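Local coordinates for DR2417 (Deinococcus radiodurans, PDB 4XWW), which acts as a 5'-3' exoribonuclease, possibly also an endonuclease, and probably takes part in RNA maturation and decay, using a dimetal centre in a metallo-beta-lactamase fold, at residues 222-226 with 248-254; 228-232 with 373-377; 263-269 with 304-310. All coordinates share one frame; numbering follows the deposited sequence.

Interaction 1. Residues 222-226 with 248-254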
loop_
_atom_site.group_PDB
_atom_site.type_symbol
_atom_site.label_atom_id
_atom_site.label_comp_id
_atom_site.label_asym_id
_atom_site.label_seq_id
_atom_site.Cartn_x
_atom_site.Cartn_y
_atom_site.Cartn_z
ATOM N N GLU A 222 22.301 15.364 3.942
ATOM C CA GLU A 222 21.400 16.280 4.641
ATOM C C GLU A 222 21.749 17.746 4.368
ATOM O O GLU A 222 20.875 18.618 4.433
ATOM C CB GLU A 222 21.376 16.021 6.138
ATOM C CG GLU A 222 20.637 14.751 6.526
ATOM C CD GLU A 222 19.138 14.788 6.230
ATOM O OE1 GLU A 222 18.526 15.876 6.313
ATOM O OE2 GLU A 222 18.569 13.715 5.933
ATOM N N ALA A 223 23.000 18.031 4.013
ATOM C CA ALA A 223 23.341 19.420 3.744
ATOM C C ALA A 223 22.658 19.890 2.453
ATOM O O ALA A 223 22.228 21.034 2.361
ATOM C CB ALA A 223 24.865 19.615 3.679
ATOM N N GLU A 224 22.534 18.996 1.475
ATOM C CA GLU A 224 21.852 19.335 0.233
ATOM C C GLU A 224 20.357 19.511 0.468
ATOM O O GLU A 224 19.745 20.439 -0.051
ATOM C CB GLU A 224 22.073 18.260 -0.836
ATOM C CG GLU A 224 21.486 18.675 -2.176
ATOM C CD GLU A 224 21.154 17.510 -3.082
ATOM O OE1 GLU A 224 21.796 16.447 -2.954
ATOM O OE2 GLU A 224 20.251 17.670 -3.927
ATOM N N ILE A 225 19.764 18.605 1.243
ATOM C CA ILE A 225 18.341 18.731 1.572
ATOM C C ILE A 225 18.084 20.055 2.309
ATOM O O ILE A 225 17.102 20.722 2.034
ATOM C CB ILE A 225 17.843 17.552 2.447
ATOM C CG1 ILE A 225 18.134 16.208 1.767
ATOM C CG2 ILE A 225 16.345 17.717 2.786
ATOM C CD1 ILE A 225 17.647 16.091 0.319
ATOM N N ALA A 226 18.964 20.437 3.235
ATOM C CA ALA A 226 18.803 21.711 3.951
ATOM C C ALA A 226 18.857 22.904 2.994
ATOM O O ALA A 226 18.052 23.843 3.107
ATOM C CB ALA A 226 19.878 21.848 5.046
ATOM N N GLN A 248 14.152 12.894 13.344
ATOM C CA GLN A 248 15.151 13.312 12.368
ATOM C C GLN A 248 15.774 14.592 12.878
ATOM O O GLN A 248 15.511 15.682 12.367
ATOM C CB GLN A 248 14.560 13.528 10.969
ATOM C CG GLN A 248 15.307 12.762 9.858
ATOM C CD GLN A 248 16.798 13.125 9.688
ATOM O OE1 GLN A 248 17.399 13.864 10.484
ATOM N NE2 GLN A 248 17.400 12.579 8.637
ATOM N N VAL A 249 16.604 14.446 13.902
ATOM C CA VAL A 249 17.161 15.598 14.583
ATOM C C VAL A 249 18.021 16.466 13.678
ATOM O O VAL A 249 17.939 17.686 13.775
ATOM C CB VAL A 249 17.999 15.174 15.813
ATOM C CG1 VAL A 249 18.498 16.405 16.536
ATOM C CG2 VAL A 249 17.147 14.304 16.756
ATOM N N TYR A 250 18.846 15.868 12.814
ATOM C CA TYR A 250 19.639 16.709 11.903
ATOM C C TYR A 250 18.754 17.572 10.997
ATOM O O TYR A 250 18.967 18.780 10.871
ATOM C CB TYR A 250 20.555 15.878 11.013
ATOM C CG TYR A 250 21.531 15.004 11.749
ATOM C CD1 TYR A 250 22.195 15.453 12.896
ATOM C CD2 TYR A 250 21.800 13.726 11.291
ATOM C CE1 TYR A 250 23.108 14.613 13.569
ATOM C CE2 TYR A 250 22.696 12.905 11.937
ATOM C CZ TYR A 250 23.345 13.343 13.065
ATOM O OH TYR A 250 24.221 12.479 13.676
ATOM N N ARG A 251 17.809 16.921 10.328
ATOM C CA ARG A 251 16.818 17.595 9.476
ATOM C C ARG A 251 16.125 18.746 10.212
ATOM O O ARG A 251 16.051 19.880 9.707
ATOM C CB ARG A 251 15.787 16.573 8.994
ATOM C CG ARG A 251 14.722 17.090 7.983
ATOM C CD ARG A 251 15.220 17.103 6.532
ATOM N NE ARG A 251 15.816 15.836 6.122
ATOM C CZ ARG A 251 15.151 14.769 5.685
ATOM N NH1 ARG A 251 13.811 14.801 5.548
ATOM N NH2 ARG A 251 15.842 13.675 5.352
ATOM N N ILE A 252 15.609 18.455 11.400
ATOM C CA ILE A 252 14.887 19.466 12.155
ATOM C C ILE A 252 15.818 20.599 12.591
ATOM O O ILE A 252 15.460 21.767 12.493
ATOM C CB ILE A 252 14.178 18.853 13.368
ATOM C CG1 ILE A 252 13.107 17.873 12.870
ATOM C CG2 ILE A 252 13.532 19.944 14.191
ATOM C CD1 ILE A 252 12.486 16.990 13.952
ATOM N N GLN A 253 17.019 20.273 13.055
ATOM C CA GLN A 253 17.941 21.339 13.459
ATOM C C GLN A 253 18.252 22.251 12.272
ATOM O O GLN A 253 18.240 23.478 12.392
ATOM C CB GLN A 253 19.249 20.778 14.019
ATOM C CG GLN A 253 20.267 21.876 14.350
ATOM C CD GLN A 253 19.868 22.708 15.561
ATOM O OE1 GLN A 253 19.353 22.182 16.549
ATOM N NE2 GLN A 253 20.140 24.012 15.505
ATOM N N ASN A 254 18.517 21.651 11.122
ATOM C CA ASN A 254 18.800 22.458 9.936
ATOM C C ASN A 254 17.602 23.333 9.554
ATOM O O ASN A 254 17.776 24.463 9.105
ATOM C CB ASN A 254 19.225 21.556 8.772
ATOM C CG ASN A 254 20.589 20.909 9.002
ATOM O OD1 ASN A 254 21.433 21.439 9.738
ATOM N ND2 ASN A 254 20.821 19.778 8.347
HETATM O O HOH W 1 18.938 18.574 6.416
#
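R251 reaches from the first turn of helix 249-261 to E222 at the start of helix 222-234. CB already passes E222 OE1 at 3.9 Å. The chain then folds back on itself at chi2 (83°) and chi3 (50°), which lays CD beside the same oxygen and 4.0 Å from I225 CG2, the methyl that covers one face of the guanidinium. NE donates to E222 OE1 at 2.7 Å, and NH2 donates to E222 OE2 at 2.8 Å. Both bonds are nearly straight and enter syn lone pairs; the carboxylate and guanidinium planes are 11° apart, nearly coplanar, in a side-on, two-pronged salt bridge. NH1, the remaining nitrogen, turns to S343 and H377. Q248, the N-cap of helix 249-261, receives R251 N on OE1 at 3.1 Å. Beyond the bridge, A226 CB packs on N254 CB, and water 1 joins E222 O and OE1 to N254 ND2, whose protein partner is V182 O. With both residues buried, this pairing probably keeps E222 ionised and fixes the rotation of the guanidinium, so that NH1 is presented to the predicted substrate-binding H377.

Interaction 2. Residues 228-232 with 373-377. With nucleotides of chain C.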
loop_
_atom_site.group_PDB
_atom_site.type_symbol
_atom_site.label_atom_id
_atom_site.label_comp_id
_atom_site.label_asym_id
_atom_site.label_seq_id
_atom_site.Cartn_x
_atom_site.Cartn_y
_atom_site.Cartn_z
ATOM N N ASN A 228 18.100 22.836 -0.175
ATOM C CA ASN A 228 16.872 22.779 -0.960
ATOM C C ASN A 228 15.663 23.325 -0.191
ATOM O O ASN A 228 14.830 24.064 -0.756
ATOM C CB ASN A 228 16.607 21.343 -1.416
ATOM C CG ASN A 228 17.624 20.861 -2.432
ATOM O OD1 ASN A 228 18.442 21.640 -2.915
ATOM N ND2 ASN A 228 17.553 19.575 -2.793
ATOM N N LEU A 229 15.567 22.948 1.085
ATOM C CA LEU A 229 14.484 23.430 1.937
ATOM C C LEU A 229 14.573 24.937 2.104
ATOM O O LEU A 229 13.556 25.614 2.051
ATOM C CB LEU A 229 14.483 22.727 3.301
ATOM C CG LEU A 229 13.934 21.293 3.253
ATOM C CD1 LEU A 229 14.223 20.573 4.585
ATOM C CD2 LEU A 229 12.410 21.279 2.909
ATOM N N GLU A 230 15.781 25.471 2.294
ATOM C CA GLU A 230 15.892 26.912 2.481
ATOM C C GLU A 230 15.460 27.664 1.222
ATOM O O GLU A 230 14.790 28.697 1.312
ATOM C CB GLU A 230 17.321 27.313 2.886
ATOM C CG GLU A 230 17.434 28.814 3.208
ATOM C CD GLU A 230 18.659 29.158 4.039
ATOM O OE1 GLU A 230 19.637 28.389 4.003
ATOM O OE2 GLU A 230 18.622 30.187 4.745
ATOM N N GLU A 231 15.799 27.127 0.049
ATOM C CA GLU A 231 15.428 27.773 -1.202
ATOM C C GLU A 231 13.904 27.808 -1.359
ATOM O O GLU A 231 13.338 28.840 -1.709
ATOM C CB GLU A 231 16.083 27.059 -2.395
ATOM C CG GLU A 231 15.831 27.724 -3.760
ATOM C CD GLU A 231 16.576 27.034 -4.901
ATOM O OE1 GLU A 231 16.493 25.792 -5.002
ATOM O OE2 GLU A 231 17.256 27.733 -5.687
ATOM N N ILE A 232 13.244 26.687 -1.081
ATOM C CA ILE A 232 11.793 26.624 -1.129
ATOM C C ILE A 232 11.143 27.577 -0.117
ATOM O O ILE A 232 10.277 28.377 -0.468
ATOM C CB ILE A 232 11.323 25.177 -0.895
ATOM C CG1 ILE A 232 11.760 24.307 -2.078
ATOM C CG2 ILE A 232 9.799 25.126 -0.692
ATOM C CD1 ILE A 232 11.747 22.825 -1.790
ATOM N N THR A 373 9.266 15.548 -6.881
ATOM C CA THR A 373 9.152 16.861 -7.496
ATOM C C THR A 373 10.141 17.845 -6.883
ATOM O O THR A 373 10.819 18.599 -7.574
ATOM C CB THR A 373 7.726 17.406 -7.329
ATOM O OG1 THR A 373 6.781 16.391 -7.699
ATOM C CG2 THR A 373 7.523 18.639 -8.187
ATOM N N TYR A 374 10.190 17.827 -5.559
ATOM C CA TYR A 374 11.142 18.628 -4.805
ATOM C C TYR A 374 12.032 17.698 -3.983
ATOM O O TYR A 374 11.534 16.782 -3.324
ATOM C CB TYR A 374 10.415 19.600 -3.890
ATOM C CG TYR A 374 9.528 20.584 -4.612
ATOM C CD1 TYR A 374 8.211 20.256 -4.925
ATOM C CD2 TYR A 374 10.000 21.835 -4.970
ATOM C CE1 TYR A 374 7.380 21.157 -5.561
ATOM C CE2 TYR A 374 9.175 22.744 -5.625
ATOM C CZ TYR A 374 7.870 22.388 -5.920
ATOM O OH TYR A 374 7.051 23.282 -6.561
ATOM N N ARG A 375 13.345 17.916 -4.024
ATOM C CA ARG A 375 14.237 17.008 -3.300
ATOM C C ARG A 375 14.347 17.477 -1.868
ATOM O O ARG A 375 15.285 18.192 -1.508
ATOM C CB ARG A 375 15.622 16.928 -3.937
ATOM C CG ARG A 375 16.429 15.764 -3.334
ATOM C CD ARG A 375 17.884 15.700 -3.785
ATOM N NE ARG A 375 18.012 15.613 -5.236
ATOM C CZ ARG A 375 17.971 14.479 -5.926
ATOM N NH1 ARG A 375 18.094 14.505 -7.248
ATOM N NH2 ARG A 375 17.804 13.320 -5.302
ATOM N N VAL A 376 13.365 17.092 -1.065
ATOM C CA VAL A 376 13.267 17.586 0.292
ATOM C C VAL A 376 13.394 16.451 1.319
ATOM O O VAL A 376 13.052 16.611 2.482
ATOM C CB VAL A 376 11.955 18.365 0.518
ATOM C CG1 VAL A 376 11.984 19.662 -0.287
ATOM C CG2 VAL A 376 10.737 17.530 0.131
ATOM N N HIS A 377 13.901 15.308 0.874
ATOM C CA HIS A 377 14.201 14.210 1.793
ATOM C C HIS A 377 15.410 13.417 1.343
ATOM O O HIS A 377 15.571 13.157 0.146
ATOM C CB HIS A 377 13.000 13.270 1.904
ATOM C CG HIS A 377 13.227 12.113 2.822
ATOM N ND1 HIS A 377 13.336 12.250 4.192
ATOM C CD2 HIS A 377 13.352 10.791 2.570
ATOM C CE1 HIS A 377 13.535 11.065 4.739
ATOM N NE2 HIS A 377 13.539 10.159 3.775
ATOM O "O3'" U C 1 13.469 7.367 3.944
#
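N228 ND2 is gripped from two directions: it gives a sound hydrogen bond to R375 O at 3.0 Å and a weak one to E224 OE2, one turn earlier in its helix. The first is close to ideal, at 166° on the hydrogen; the donor lies in the carbonyl plane on a lone pair, and the acceptor lies in the plane of the amide. A helix side chain thereby holds a backbone carbonyl of the irregular segment 373-377, at R375, the centre of an inverse gamma turn. Beside this polar tie is an apolar one. V376 CG1, anti to its own carbonyl carbon (chi1 -68°), meets L229 CD2 at 3.6 Å and I232 CD1 at 3.5 Å, each side chain crossing the valine at about a right angle. I232 CD1 also touches Y374 CD2 at 3.8 Å. At the far end of the segment H377 turns away from the helix, and its NE2 shares a hydrogen bond of 2.8 Å with O3' of U1 of chain C, met at the ring edge; this is consistent with its predicted place in the substrate site. Helix 222-234 lies between neighbours here: L229 also packs on I255 and L258 of helix 249-261, while I232 and Y374 both rest on V369 of strand 367-369.

Interaction 3. Residues 263-269 with 304-310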
loop_
_atom_site.group_PDB
_atom_site.type_symbol
_atom_site.label_atom_id
_atom_site.label_comp_id
_atom_site.label_asym_id
_atom_site.label_seq_id
_atom_site.Cartn_x
_atom_site.Cartn_y
_atom_site.Cartn_z
ATOM N N GLY A 263 13.712 34.597 8.847
ATOM C CA GLY A 263 12.802 35.460 9.585
ATOM C C GLY A 263 11.514 34.806 10.059
ATOM O O GLY A 263 10.517 35.497 10.312
ATOM N N ARG A 264 11.538 33.483 10.203
ATOM C CA ARG A 264 10.369 32.738 10.679
ATOM C C ARG A 264 10.589 32.139 12.077
ATOM O O ARG A 264 11.654 31.600 12.364
ATOM C CB ARG A 264 10.008 31.619 9.695
ATOM C CG ARG A 264 9.616 32.133 8.326
ATOM C CD ARG A 264 9.304 30.985 7.372
ATOM N NE ARG A 264 8.835 31.472 6.074
ATOM C CZ ARG A 264 7.555 31.583 5.718
ATOM N NH1 ARG A 264 6.591 31.230 6.561
ATOM N NH2 ARG A 264 7.233 32.048 4.504
ATOM N N ARG A 265 9.565 32.214 12.922
ATOM C CA ARG A 265 9.604 31.559 14.232
ATOM C C ARG A 265 9.004 30.172 14.104
ATOM O O ARG A 265 8.194 29.929 13.209
ATOM C CB ARG A 265 8.847 32.366 15.285
ATOM C CG ARG A 265 9.352 33.798 15.518
ATOM C CD ARG A 265 10.795 33.787 16.000
ATOM N NE ARG A 265 10.945 33.098 17.281
ATOM C CZ ARG A 265 10.824 33.695 18.467
ATOM N NH1 ARG A 265 10.548 34.999 18.548
ATOM N NH2 ARG A 265 10.973 32.990 19.582
ATOM N N VAL A 266 9.399 29.261 14.988
ATOM C CA VAL A 266 9.060 27.856 14.811
ATOM C C VAL A 266 8.126 27.343 15.908
ATOM O O VAL A 266 8.317 27.633 17.088
ATOM C CB VAL A 266 10.341 27.002 14.768
ATOM C CG1 VAL A 266 10.022 25.509 14.612
ATOM C CG2 VAL A 266 11.217 27.465 13.608
ATOM N N VAL A 267 7.108 26.594 15.493
ATOM C CA VAL A 267 6.216 25.906 16.419
ATOM C C VAL A 267 6.430 24.420 16.228
ATOM O O VAL A 267 6.349 23.916 15.105
ATOM C CB VAL A 267 4.716 26.211 16.173
ATOM C CG1 VAL A 267 3.846 25.447 17.171
ATOM C CG2 VAL A 267 4.415 27.692 16.271
ATOM N N MET A 268 6.710 23.723 17.318
ATOM C CA MET A 268 6.817 22.273 17.272
ATOM C C MET A 268 5.452 21.714 17.637
ATOM O O MET A 268 4.937 21.977 18.724
ATOM C CB MET A 268 7.909 21.772 18.222
ATOM C CG MET A 268 9.309 22.334 17.927
ATOM S SD MET A 268 10.116 21.650 16.458
ATOM C CE MET A 268 10.739 20.094 17.115
ATOM N N GLU A 269 4.853 20.967 16.716
ATOM C CA GLU A 269 3.486 20.496 16.891
ATOM C C GLU A 269 3.412 18.979 16.879
ATOM O O GLU A 269 3.900 18.332 15.959
ATOM C CB GLU A 269 2.575 21.052 15.797
ATOM C CG GLU A 269 2.161 22.493 15.970
ATOM C CD GLU A 269 0.965 22.660 16.891
ATOM O OE1 GLU A 269 0.074 21.779 16.915
ATOM O OE2 GLU A 269 0.918 23.688 17.582
ATOM N N GLN A 304 4.027 35.114 6.852
ATOM C CA GLN A 304 5.350 34.760 6.320
ATOM C C GLN A 304 6.421 34.648 7.415
ATOM O O GLN A 304 7.582 34.346 7.131
ATOM C CB GLN A 304 5.774 35.782 5.260
ATOM C CG GLN A 304 5.914 37.198 5.786
ATOM C CD GLN A 304 4.644 38.049 5.649
ATOM O OE1 GLN A 304 3.518 37.574 5.839
ATOM N NE2 GLN A 304 4.832 39.319 5.323
ATOM N N GLN A 305 6.023 34.873 8.665
ATOM C CA GLN A 305 6.938 34.766 9.801
ATOM C C GLN A 305 6.783 33.451 10.552
ATOM O O GLN A 305 7.329 33.270 11.646
ATOM C CB GLN A 305 6.723 35.919 10.774
ATOM C CG GLN A 305 6.831 37.292 10.162
ATOM C CD GLN A 305 6.675 38.380 11.197
ATOM O OE1 GLN A 305 5.566 38.659 11.665
ATOM N NE2 GLN A 305 7.787 38.994 11.577
ATOM N N VAL A 306 6.020 32.530 9.980
ATOM C CA VAL A 306 5.611 31.363 10.748
ATOM C C VAL A 306 6.027 30.032 10.114
ATOM O O VAL A 306 5.842 29.819 8.918
ATOM C CB VAL A 306 4.085 31.398 10.943
ATOM C CG1 VAL A 306 3.610 30.158 11.630
ATOM C CG2 VAL A 306 3.689 32.639 11.752
ATOM N N LEU A 307 6.627 29.152 10.917
ATOM C CA LEU A 307 6.902 27.800 10.453
ATOM C C LEU A 307 6.461 26.765 11.501
ATOM O O LEU A 307 6.852 26.837 12.666
ATOM C CB LEU A 307 8.394 27.636 10.126
ATOM C CG LEU A 307 8.722 26.396 9.287
ATOM C CD1 LEU A 307 9.919 26.662 8.396
ATOM C CD2 LEU A 307 9.012 25.210 10.174
ATOM N N PHE A 308 5.632 25.818 11.077
ATOM C CA PHE A 308 5.189 24.725 11.930
ATOM C C PHE A 308 5.945 23.458 11.548
ATOM O O PHE A 308 5.915 23.052 10.388
ATOM C CB PHE A 308 3.682 24.466 11.765
ATOM C CG PHE A 308 2.800 25.562 12.259
ATOM C CD1 PHE A 308 2.421 26.602 11.418
ATOM C CD2 PHE A 308 2.289 25.535 13.544
ATOM C CE1 PHE A 308 1.572 27.604 11.872
ATOM C CE2 PHE A 308 1.454 26.525 13.998
ATOM C CZ PHE A 308 1.094 27.565 13.162
ATOM N N VAL A 309 6.600 22.829 12.517
ATOM C CA VAL A 309 7.221 21.521 12.304
ATOM C C VAL A 309 6.295 20.520 12.983
ATOM O O VAL A 309 6.070 20.616 14.178
ATOM C CB VAL A 309 8.642 21.447 12.890
ATOM C CG1 VAL A 309 9.254 20.090 12.625
ATOM C CG2 VAL A 309 9.510 22.535 12.302
ATOM N N CYS A 310 5.714 19.605 12.193
ATOM C CA CYS A 310 4.544 18.800 12.596
ATOM C C CYS A 310 4.753 17.279 12.500
ATOM O O CYS A 310 5.428 16.801 11.601
ATOM C CB CYS A 310 3.336 19.134 11.719
ATOM S SG CYS A 310 2.900 20.879 11.487
HETATM O O HOH W 2 10.386 38.100 10.188
#
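The guanidinium of R264 has Q304 O over the centre of one face, 3.1 Å above its plane, and V306 O at its edge; the ring of F308 has E269 CG at its edge and V267 CB approaching obliquely. These groups belong to, or immediately precede, two neighbouring parallel strands, 265-269 and 306-310, whose connection carries helices 271-282 and 295-298, at one margin of the five-stranded parallel sheet of the beta-CASP domain. The N-to-C directions of the two short segments differ by 24°, and their backbones zip together by R265 N to Q305 O, L307 N to R265 O, V267 N to L307 O, V309 N to V267 O and E269 N to V309 O, all at 2.8 to 2.9 Å. R264 adds a bent bond at the entry: with its chain extended from CG to NE, NH1 donates to V306 O at 2.8 Å and also to G238 O, while the carbonyl of Q304 faces the positive group without a hydrogen bond.

On the face with V266, L307, M268 and V309, V266 CG1 meets V309 CG2 at 3.8 Å and M268 SD lies 3.9 Å from V309 CB; helices 249-261 and 271-282 cover this side. On the other, V267 and F308 run side by side, CB to CD2 3.6 Å, and F308 stacks on F241 of the next strand while helix 295-298 packs over both. Before the sheet begins, G263 closes the preceding helix in a Schellman motif, and water 2 donates to G263 O at 2.6 Å while accepting from NE2 of Q305; OE1 of the same amide takes a hydrogen bond from Q302 N.

Interactions 1 and 2 share helix 222-234 and lie about 11 Å apart between centres. They meet through a probable hydrogen bond from R251 NH1 to H377 ND1 at 2.9 Å and a long, weak ion pair from E224 OE2 to R375 NE, so the salt-bridged arginine of one contact probably helps to position the RNA-touching histidine of the other. I225 CG2 adds packing on V376 O at 3.5 Å. Interaction 3 has its centre about 15 Å from that of interaction 1, which it meets where I252 CG2 touches M268 CE at 4.0 Å; interaction 2 comes no nearer to it than about 7 Å. Helix 249-261 links the sheet edge of interaction 3 to the loop bearing H377, while the Q248 side chain lies about 10 Å from a bound zinc.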